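Local coordinates for protein oxidoreductase (Corynebacterium diphtheriae, PDB 3K1Y) that probably acts as a flavin-dependent oxidoreductase of the NADPH-dependent FMN reductase family, with a flavodoxin-like fold assembled as several subunits, at residues 53-56 / 57-60; 73-76 / 77-81; 98-102 / 103-107; 169-172 / 173-177. One frame throughout, in Å; residues are numbered along the deposited sequence.

Contact 1 of 4, residues 53-56 / 57-60; sequences TIEL and SELI
Ser57 and Glu55 share a water molecule that lies at the start of the turn: it accepts from Ser57 N at 2.8 Å and may donate to Glu55 OE1, 3.0 Å away. The same carboxylate is anchored by its other oxygen, since Glu55 OE2 forms a salt bridge with Arg28. Leu56 to Glu58 form a short 3-10 turn. Glu58 N donates to Glu55 O over 2.9 Å, and Leu59 N donates to Leu56 O over 2.9 Å. This turn ends strand 49-55, an edge strand within the chain of the five-stranded parallel sheet of a flavodoxin-like fold, and Leu59 then serves as the N-cap position of helix 60-63. On one flank the extended Glu58 chain crosses Glu55 at a slant, its OE2 3.6 Å from Glu55 CB. The two carboxylates remain apart, OE2 of Glu55 lying 4.6 Å from OE2 of Glu58, with Arg28 probably easing the repulsion. Elsewhere in the turn the contact is oily. The CG2 branch of Ile54, set anti to the backbone N, meets Leu59 CD1 at 3.6 Å, while Leu56 CD2 approaches that methyl more loosely.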
loop_
_atom_site.group_PDB
_atom_site.type_symbol
_atom_site.label_atom_id
_atom_site.label_comp_id
_atom_site.label_asym_id
_atom_site.label_seq_id
_atom_site.Cartn_x
_atom_site.Cartn_y
_atom_site.Cartn_z
ATOM N N THR A 53 15.740 16.147 18.797
ATOM C CA THR A 53 14.712 15.126 18.956
ATOM C C THR A 53 13.403 15.750 19.414
ATOM O O THR A 53 13.337 16.361 20.476
ATOM C CB THR A 53 15.136 14.049 19.981
ATOM O OG1 THR A 53 16.413 13.509 19.615
ATOM C CG2 THR A 53 14.115 12.920 20.010
ATOM N N ILE A 54 12.363 15.581 18.604
ATOM C CA ILE A 54 11.049 16.123 18.905
ATOM C C ILE A 54 10.040 15.029 19.281
ATOM O O ILE A 54 9.653 14.218 18.443
ATOM C CB ILE A 54 10.499 16.893 17.695
ATOM C CG1 ILE A 54 11.557 17.874 17.181
ATOM C CG2 ILE A 54 9.221 17.631 18.081
ATOM C CD1 ILE A 54 12.019 18.882 18.211
ATOM N N GLU A 55 9.623 15.008 20.542
ATOM C CA GLU A 55 8.644 14.027 21.014
ATOM C C GLU A 55 7.225 14.550 20.770
ATOM O O GLU A 55 6.792 15.512 21.410
ATOM C CB GLU A 55 8.848 13.753 22.513
ATOM C CG GLU A 55 10.067 12.900 22.840
ATOM C CD GLU A 55 9.745 11.414 22.870
ATOM O OE1 GLU A 55 9.050 10.939 21.947
ATOM O OE2 GLU A 55 10.191 10.720 23.815
ATOM N N LEU A 56 6.507 13.914 19.852
ATOM C CA LEU A 56 5.148 14.338 19.526
ATOM C C LEU A 56 4.201 14.354 20.726
ATOM O O LEU A 56 3.295 15.191 20.787
ATOM C CB LEU A 56 4.567 13.458 18.412
ATOM C CG LEU A 56 5.240 13.574 17.041
ATOM C CD1 LEU A 56 4.476 12.775 16.000
ATOM C CD2 LEU A 56 5.282 15.033 16.634
ATOM N N SER A 57 4.410 13.451 21.686
ATOM C CA SER A 57 3.548 13.403 22.874
ATOM C C SER A 57 3.745 14.632 23.764
ATOM O O SER A 57 2.980 14.864 24.701
ATOM C CB SER A 57 3.802 12.116 23.688
ATOM O OG SER A 57 5.119 12.056 24.213
ATOM N N GLU A 58 4.774 15.418 23.473
ATOM C CA GLU A 58 5.046 16.622 24.248
ATOM C C GLU A 58 4.571 17.845 23.469
ATOM O O GLU A 58 4.758 18.987 23.893
ATOM C CB GLU A 58 6.544 16.731 24.543
ATOM C CG GLU A 58 7.035 15.795 25.644
ATOM C CD GLU A 58 8.547 15.719 25.706
ATOM O OE1 GLU A 58 9.205 16.765 25.508
ATOM O OE2 GLU A 58 9.078 14.616 25.961
ATOM N N LEU A 59 3.940 17.591 22.330
ATOM C CA LEU A 59 3.435 18.661 21.490
ATOM C C LEU A 59 1.931 18.546 21.282
ATOM O O LEU A 59 1.366 19.251 20.446
ATOM C CB LEU A 59 4.114 18.621 20.123
ATOM C CG LEU A 59 5.594 18.963 20.011
ATOM C CD1 LEU A 59 5.951 18.995 18.532
ATOM C CD2 LEU A 59 5.884 20.306 20.652
ATOM N N ILE A 60 1.282 17.664 22.032
ATOM C CA ILE A 60 -0.150 17.476 21.852
ATOM C C ILE A 60 -0.943 18.789 21.850
ATOM O O ILE A 60 -1.715 19.047 20.928
ATOM C CB ILE A 60 -0.701 16.500 22.900
ATOM C CG1 ILE A 60 0.018 15.151 22.760
ATOM C CG2 ILE A 60 -2.193 16.303 22.688
ATOM C CD1 ILE A 60 -0.350 14.129 23.809
HETATM O O HOH W 1 6.117 11.194 21.540
#

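Contact 2 of 4, residues 73-76 / 77-81; sequences TTKL and EEITS. With SO4 (sulfate ion), chain J.
Thr73 and Glu77 open the ladder of i to i+4 backbone bonds that begins helix 74-85: Glu77 N donates to Thr73 O at 2.9 Å, and Glu78 N and Ile79 N follow in step onto Thr74 O and Lys75 O. Thr80 N reaches Leu76 O at 2.8 Å with an N-H...O angle of 179°. That carbonyl takes a second bond, because Thr80 OG1, turned between its own backbone N and carbonyl carbon (chi1 56°), also donates to Leu76 O over 3.1 Å. Ser81 OG does likewise one residue further on, donating to Glu77 O. At the first turn Thr73 is the N-cap: its OG1 accepts from Leu76 N at 3.1 Å and is hydrogen-bonded to Asp62 as well. A sulfate ion, probably from the crystallisation liquor, sits at this helix start and accepts from Thr74 N through O1 at 2.9 Å, probably helped by the helix dipole. Apolar pairs link successive turns. Lys75 CG lies beside Ile79 CD1 at 3.8 Å, both chains pointing the same way, and Leu76 CD1 slants over Thr80 CG2 at 4.0 Å. Leu76 and Thr80 face inward, onto Ala66 and Leu111, whereas Lys75 and Ile79 pack on Leu59, in the turn after edge strand 49-55.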
loop_
_atom_site.group_PDB
_atom_site.type_symbol
_atom_site.label_atom_id
_atom_site.label_comp_id
_atom_site.label_asym_id
_atom_site.label_seq_id
_atom_site.Cartn_x
_atom_site.Cartn_y
_atom_site.Cartn_z
ATOM N N THR A 73 2.287 27.621 17.785
ATOM C CA THR A 73 2.832 28.217 19.002
ATOM C C THR A 73 4.289 28.569 18.715
ATOM O O THR A 73 4.861 28.088 17.739
ATOM C CB THR A 73 2.841 27.221 20.184
ATOM O OG1 THR A 73 3.576 26.047 19.813
ATOM C CG2 THR A 73 1.437 26.841 20.584
ATOM N N THR A 74 4.889 29.401 19.560
ATOM C CA THR A 74 6.286 29.754 19.372
ATOM C C THR A 74 7.074 28.454 19.299
ATOM O O THR A 74 7.968 28.302 18.466
ATOM C CB THR A 74 6.826 30.602 20.547
ATOM O OG1 THR A 74 6.343 31.942 20.424
ATOM C CG2 THR A 74 8.345 30.630 20.542
ATOM N N LYS A 75 6.726 27.512 20.168
ATOM C CA LYS A 75 7.411 26.228 20.195
ATOM C C LYS A 75 7.350 25.471 18.872
ATOM O O LYS A 75 8.375 24.997 18.379
ATOM C CB LYS A 75 6.860 25.343 21.316
ATOM C CG LYS A 75 7.436 23.928 21.296
ATOM C CD LYS A 75 7.683 23.404 22.692
ATOM C CE LYS A 75 6.409 23.329 23.515
ATOM N NZ LYS A 75 6.733 23.013 24.943
ATOM N N LEU A 76 6.150 25.358 18.302
ATOM C CA LEU A 76 5.952 24.651 17.041
ATOM C C LEU A 76 6.628 25.384 15.882
ATOM O O LEU A 76 7.200 24.748 14.991
ATOM C CB LEU A 76 4.454 24.478 16.774
ATOM C CG LEU A 76 3.958 23.585 15.630
ATOM C CD1 LEU A 76 4.699 22.250 15.607
ATOM C CD2 LEU A 76 2.462 23.360 15.818
ATOM N N GLU A 77 6.578 26.715 15.897
ATOM C CA GLU A 77 7.213 27.497 14.844
ATOM C C GLU A 77 8.714 27.230 14.878
ATOM O O GLU A 77 9.365 27.151 13.836
ATOM C CB GLU A 77 6.955 28.995 15.040
ATOM C CG GLU A 77 7.570 29.887 13.948
ATOM C CD GLU A 77 6.939 29.671 12.576
ATOM O OE1 GLU A 77 5.720 29.918 12.424
ATOM O OE2 GLU A 77 7.663 29.251 11.645
ATOM N N GLU A 78 9.265 27.088 16.080
ATOM C CA GLU A 78 10.690 26.816 16.212
ATOM C C GLU A 78 11.025 25.413 15.704
ATOM O O GLU A 78 12.055 25.201 15.056
ATOM C CB GLU A 78 11.127 26.964 17.667
ATOM C CG GLU A 78 11.378 28.392 18.079
ATOM C CD GLU A 78 11.671 28.532 19.559
ATOM O OE1 GLU A 78 12.070 27.525 20.184
ATOM O OE2 GLU A 78 11.512 29.653 20.090
ATOM N N ILE A 79 10.142 24.463 15.989
ATOM C CA ILE A 79 10.346 23.092 15.556
ATOM C C ILE A 79 10.250 22.935 14.042
ATOM O O ILE A 79 11.150 22.383 13.422
ATOM C CB ILE A 79 9.320 22.152 16.212
ATOM C CG1 ILE A 79 9.464 22.230 17.737
ATOM C CG2 ILE A 79 9.515 20.728 15.689
ATOM C CD1 ILE A 79 8.380 21.517 18.495
ATOM N N THR A 80 9.168 23.424 13.442
ATOM C CA THR A 80 8.999 23.296 11.993
ATOM C C THR A 80 10.083 24.021 11.192
ATOM O O THR A 80 10.551 23.508 10.177
ATOM C CB THR A 80 7.603 23.800 11.521
ATOM O OG1 THR A 80 7.412 25.154 11.943
ATOM C CG2 THR A 80 6.501 22.942 12.101
ATOM N N SER A 81 10.486 25.202 11.650
ATOM C CA SER A 81 11.522 25.971 10.955
ATOM C C SER A 81 12.873 25.267 10.955
ATOM O O SER A 81 13.568 25.242 9.939
ATOM C CB SER A 81 11.671 27.361 11.581
ATOM O OG SER A 81 10.487 28.118 11.383
HETATM S S SO4 J . 2.954 30.849 22.623
HETATM O O1 SO4 J . 3.069 30.867 21.203
HETATM O O2 SO4 J . 3.994 30.085 23.231
HETATM O O3 SO4 J . 3.151 32.217 23.059
HETATM O O4 SO4 J . 1.705 30.243 22.973
#

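Contact 3 of 4, residues 98-102 / 103-107; sequences ASYTG and LFKMF
The rings of Tyr100 and Phe104 meet obliquely, their centroids 5.7 Å apart and their planes at 36°. Between these two side chains, Tyr100 CB comes nearest, 3.7 Å from Phe104 CD2. Ser99 OG stands over one face of the Tyr100 ring, toward its rim, and the aliphatic part of Lys105 runs obliquely beside the ring: CB lies 3.5 Å from Tyr100 CE1 and CD 3.6 Å from Tyr100 CZ. A bend at chi2 brings the Lys105 chain alongside the tyrosine, and one at chi4 turns NZ to a salt bridge with Asp109 and to Phe96 O and Tyr100 O of the second subunit. Beneath the side chains, helix 102-110 starts with Lys105 N donating to Thr101 O at 2.8 Å and Met106 N (selenomethionine) donating to Gly102 O at 2.7 Å. Thr101 occupies the N-cap position, its CG2 alongside Leu103 CB at 3.7 Å. Gly102 N bonds to Asp109 of the second subunit, which makes this buried helix start part of the interface with that subunit. The run from Ser99 to Lys105 comprises the end of the loop after strand 88-94 and the helix start, a region that in related FMN reductases probably borders the flavin.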
loop_
_atom_site.group_PDB
_atom_site.type_symbol
_atom_site.label_atom_id
_atom_site.label_comp_id
_atom_site.label_asym_id
_atom_site.label_seq_id
_atom_site.Cartn_x
_atom_site.Cartn_y
_atom_site.Cartn_z
ATOM N N ALA A 98 -2.276 -1.183 12.670
ATOM C CA ALA A 98 -1.511 -1.617 11.498
ATOM C C ALA A 98 -0.906 -0.545 10.599
ATOM O O ALA A 98 -0.695 -0.769 9.405
ATOM C CB ALA A 98 -2.367 -2.584 10.660
ATOM N N SER A 99 -0.612 0.614 11.165
ATOM C CA SER A 99 -0.004 1.680 10.384
ATOM C C SER A 99 0.574 2.739 11.311
ATOM O O SER A 99 0.636 2.539 12.525
ATOM C CB SER A 99 -1.036 2.298 9.439
ATOM O OG SER A 99 -0.437 3.286 8.623
ATOM N N TYR A 100 1.016 3.857 10.748
ATOM C CA TYR A 100 1.581 4.912 11.578
ATOM C C TYR A 100 0.496 5.530 12.446
ATOM O O TYR A 100 -0.691 5.426 12.137
ATOM C CB TYR A 100 2.273 5.972 10.721
ATOM C CG TYR A 100 1.448 6.567 9.610
ATOM C CD1 TYR A 100 0.219 7.182 9.867
ATOM C CD2 TYR A 100 1.935 6.592 8.305
ATOM C CE1 TYR A 100 -0.499 7.817 8.849
ATOM C CE2 TYR A 100 1.228 7.217 7.284
ATOM C CZ TYR A 100 0.017 7.829 7.561
ATOM O OH TYR A 100 -0.659 8.471 6.552
ATOM N N THR A 101 0.905 6.160 13.537
ATOM C CA THR A 101 -0.038 6.762 14.477
ATOM C C THR A 101 -0.754 7.993 13.931
ATOM O O THR A 101 -0.212 8.730 13.107
ATOM C CB THR A 101 0.676 7.156 15.786
ATOM O OG1 THR A 101 1.234 5.990 16.405
ATOM C CG2 THR A 101 -0.292 7.783 16.737
ATOM N N GLY A 102 -1.979 8.211 14.399
ATOM C CA GLY A 102 -2.723 9.373 13.961
ATOM C C GLY A 102 -1.948 10.614 14.369
ATOM O O GLY A 102 -1.878 11.584 13.612
ATOM N N LEU A 103 -1.351 10.575 15.560
ATOM C CA LEU A 103 -0.580 11.705 16.069
ATOM C C LEU A 103 0.641 11.966 15.182
ATOM O O LEU A 103 1.005 13.115 14.916
ATOM C CB LEU A 103 -0.137 11.443 17.509
ATOM C CG LEU A 103 0.731 12.523 18.174
ATOM C CD1 LEU A 103 -0.080 13.802 18.353
ATOM C CD2 LEU A 103 1.245 12.009 19.529
ATOM N N PHE A 104 1.274 10.888 14.736
ATOM C CA PHE A 104 2.421 10.987 13.859
ATOM C C PHE A 104 1.914 11.671 12.594
ATOM O O PHE A 104 2.521 12.626 12.099
ATOM C CB PHE A 104 2.927 9.577 13.535
ATOM C CG PHE A 104 4.036 9.526 12.513
ATOM C CD1 PHE A 104 5.367 9.624 12.905
ATOM C CD2 PHE A 104 3.747 9.309 11.160
ATOM C CE1 PHE A 104 6.402 9.499 11.972
ATOM C CE2 PHE A 104 4.767 9.185 10.220
ATOM C CZ PHE A 104 6.105 9.276 10.628
ATOM N N LYS A 105 0.785 11.187 12.086
ATOM C CA LYS A 105 0.212 11.738 10.863
ATOM C C LYS A 105 -0.162 13.205 11.024
ATOM O O LYS A 105 0.062 14.018 10.120
ATOM C CB LYS A 105 -1.026 10.938 10.439
ATOM C CG LYS A 105 -1.647 11.388 9.109
ATOM C CD LYS A 105 -0.607 11.371 7.981
ATOM C CE LYS A 105 -1.255 11.314 6.600
ATOM N NZ LYS A 105 -2.196 12.434 6.316
HETATM N N MSE A 106 -0.726 13.544 12.174
HETATM C CA MSE A 106 -1.139 14.909 12.425
HETATM C C MSE A 106 0.005 15.889 12.226
HETATM O O MSE A 106 -0.149 16.899 11.542
HETATM C CB MSE A 106 -1.688 15.031 13.838
HETATM C CG MSE A 106 -2.409 16.333 14.102
HETATM SE SE MSE A 106 -3.274 16.255 15.810
HETATM C CE MSE A 106 -4.810 15.167 15.316
ATOM N N PHE A 107 1.155 15.589 12.819
ATOM C CA PHE A 107 2.316 16.461 12.696
ATOM C C PHE A 107 2.568 16.783 11.226
ATOM O O PHE A 107 2.593 17.954 10.833
ATOM C CB PHE A 107 3.560 15.803 13.304
ATOM C CG PHE A 107 4.809 16.650 13.201
ATOM C CD1 PHE A 107 4.972 17.781 14.000
ATOM C CD2 PHE A 107 5.815 16.324 12.293
ATOM C CE1 PHE A 107 6.125 18.575 13.898
ATOM C CE2 PHE A 107 6.965 17.105 12.181
ATOM C CZ PHE A 107 7.119 18.236 12.990
#

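Contact 4 of 4, residues 169-172 / 173-177; sequences AEFN and KRIAR
Phe171 and Ile175 form the apolar heart of this helical turn: Ile175 CG1 lies over one face of the phenyl ring, and Ile175 CD1 comes within 4.0 Å of Phe171 CE2. The same methyl is also 3.9 Å from Asn172 OD1, the two side chains lying side by side. Arg174 CD approaches the ring obliquely, 4.4 Å from Phe171 CD1. Phe171 can bring its ring there because CG is set anti to the backbone N (chi1 179°), and Arg174 runs fully extended past it to NE, so that its guanidinium ends at Gly155, where NH2 donates to the backbone O. The scaffold is regular helix. Ile175 N donates to Phe171 O at 3.1 Å, flanked by longer bonds from Lys173 N to Ala169 O and from Arg174 N to Glu170 O, both 3.3 Å; the bond from Ala176 N to Asn172 O is weak. Further out, Phe171 packs on Val156 and Ala158 of strand 150-159 and on Ile30, and Ile175 reaches Ser33 and Ala37 of helix 26-44. Helix 165-188 is thus amphipathic here, its apolar side laid against sheet and helix. The outer side carries charge: Glu170 OE2 stands 5.3 Å from Lys173 NZ, too far for a salt bridge but near enough for a modest attraction, probably damped by solvent.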
loop_
_atom_site.group_PDB
_atom_site.type_symbol
_atom_site.label_atom_id
_atom_site.label_comp_id
_atom_site.label_asym_id
_atom_site.label_seq_id
_atom_site.Cartn_x
_atom_site.Cartn_y
_atom_site.Cartn_z
ATOM N N ALA A 169 21.995 -8.871 16.615
ATOM C CA ALA A 169 23.229 -8.308 16.088
ATOM C C ALA A 169 23.057 -7.902 14.629
ATOM O O ALA A 169 23.573 -6.871 14.205
ATOM C CB ALA A 169 24.366 -9.317 16.227
ATOM N N GLU A 170 22.331 -8.719 13.872
ATOM C CA GLU A 170 22.082 -8.462 12.457
ATOM C C GLU A 170 21.266 -7.186 12.293
ATOM O O GLU A 170 21.418 -6.454 11.315
ATOM C CB GLU A 170 21.322 -9.639 11.840
ATOM C CG GLU A 170 21.994 -10.238 10.614
ATOM C CD GLU A 170 21.883 -9.349 9.388
ATOM O OE1 GLU A 170 20.787 -9.299 8.780
ATOM O OE2 GLU A 170 22.893 -8.694 9.038
ATOM N N PHE A 171 20.403 -6.924 13.266
ATOM C CA PHE A 171 19.559 -5.743 13.240
ATOM C C PHE A 171 20.366 -4.484 13.519
ATOM O O PHE A 171 20.097 -3.431 12.936
ATOM C CB PHE A 171 18.433 -5.877 14.268
ATOM C CG PHE A 171 17.526 -4.688 14.319
ATOM C CD1 PHE A 171 16.831 -4.281 13.185
ATOM C CD2 PHE A 171 17.371 -3.968 15.497
ATOM C CE1 PHE A 171 15.992 -3.165 13.222
ATOM C CE2 PHE A 171 16.535 -2.852 15.548
ATOM C CZ PHE A 171 15.843 -2.448 14.410
ATOM N N ASN A 172 21.355 -4.586 14.406
ATOM C CA ASN A 172 22.186 -3.429 14.732
ATOM C C ASN A 172 23.070 -3.007 13.565
ATOM O O ASN A 172 23.444 -1.839 13.442
ATOM C CB ASN A 172 23.045 -3.705 15.965
ATOM C CG ASN A 172 22.317 -3.380 17.253
ATOM O OD1 ASN A 172 21.749 -2.293 17.396
ATOM N ND2 ASN A 172 22.328 -4.314 18.199
ATOM N N LYS A 173 23.396 -3.965 12.710
ATOM C CA LYS A 173 24.217 -3.684 11.548
ATOM C C LYS A 173 23.318 -2.927 10.576
ATOM O O LYS A 173 23.750 -1.990 9.905
ATOM C CB LYS A 173 24.680 -4.996 10.917
ATOM C CG LYS A 173 26.080 -4.967 10.347
ATOM C CD LYS A 173 27.125 -4.818 11.447
ATOM C CE LYS A 173 27.023 -5.947 12.460
ATOM N NZ LYS A 173 27.135 -7.286 11.822
ATOM N N ARG A 174 22.052 -3.338 10.525
ATOM C CA ARG A 174 21.068 -2.727 9.641
ATOM C C ARG A 174 20.886 -1.238 9.953
ATOM O O ARG A 174 20.758 -0.410 9.040
ATOM C CB ARG A 174 19.738 -3.461 9.767
ATOM C CG ARG A 174 18.787 -3.147 8.648
ATOM C CD ARG A 174 17.442 -3.800 8.833
ATOM N NE ARG A 174 16.475 -3.161 7.947
ATOM C CZ ARG A 174 16.476 -3.287 6.623
ATOM N NH1 ARG A 174 17.388 -4.049 6.034
ATOM N NH2 ARG A 174 15.599 -2.612 5.887
ATOM N N ILE A 175 20.873 -0.899 11.239
ATOM C CA ILE A 175 20.738 0.497 11.658
ATOM C C ILE A 175 21.923 1.291 11.095
ATOM O O ILE A 175 21.756 2.380 10.552
ATOM C CB ILE A 175 20.732 0.615 13.201
ATOM C CG1 ILE A 175 19.470 -0.048 13.772
ATOM C CG2 ILE A 175 20.814 2.075 13.612
ATOM C CD1 ILE A 175 19.368 0.000 15.281
ATOM N N ALA A 176 23.119 0.722 11.215
ATOM C CA ALA A 176 24.323 1.366 10.705
ATOM C C ALA A 176 24.198 1.636 9.203
ATOM O O ALA A 176 24.556 2.721 8.735
ATOM C CB ALA A 176 25.547 0.497 10.985
ATOM N N ARG A 177 23.683 0.664 8.447
ATOM C CA ARG A 177 23.526 0.855 7.006
ATOM C C ARG A 177 22.654 2.074 6.715
ATOM O O ARG A 177 23.034 2.939 5.926
ATOM C CB ARG A 177 22.916 -0.382 6.344
ATOM C CG ARG A 177 22.740 -0.226 4.835
ATOM C CD ARG A 177 22.152 -1.473 4.205
ATOM N NE ARG A 177 22.958 -2.646 4.516
ATOM C CZ ARG A 177 22.635 -3.892 4.194
ATOM N NH1 ARG A 177 21.506 -4.143 3.540
ATOM N NH2 ARG A 177 23.442 -4.889 4.533
#

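Overall arrangement
Contacts 1, 2 and 3 form one cluster, while contact 4 lies on the opposite side of the chain's centre from contacts 1 and 2. The turn of contact 1 links the other two: Leu59 CD1 touches Ile79 CD1 of contact 2 at 3.5 Å, and Leu56 CD1 meets Phe104 CA of contact 3 at 3.5 Å. Contacts 2 and 3 themselves barely meet, through Leu76 CD1 and Phe107 CE1 at 4.3 Å. Contact 4 has its centre about 26 Å from that of contact 1 and about 33 Å from that of contact 2. Contact 3 borders both the second subunit and the probable flavin site; the sulfate of contact 2 binds at a helix start on the surface.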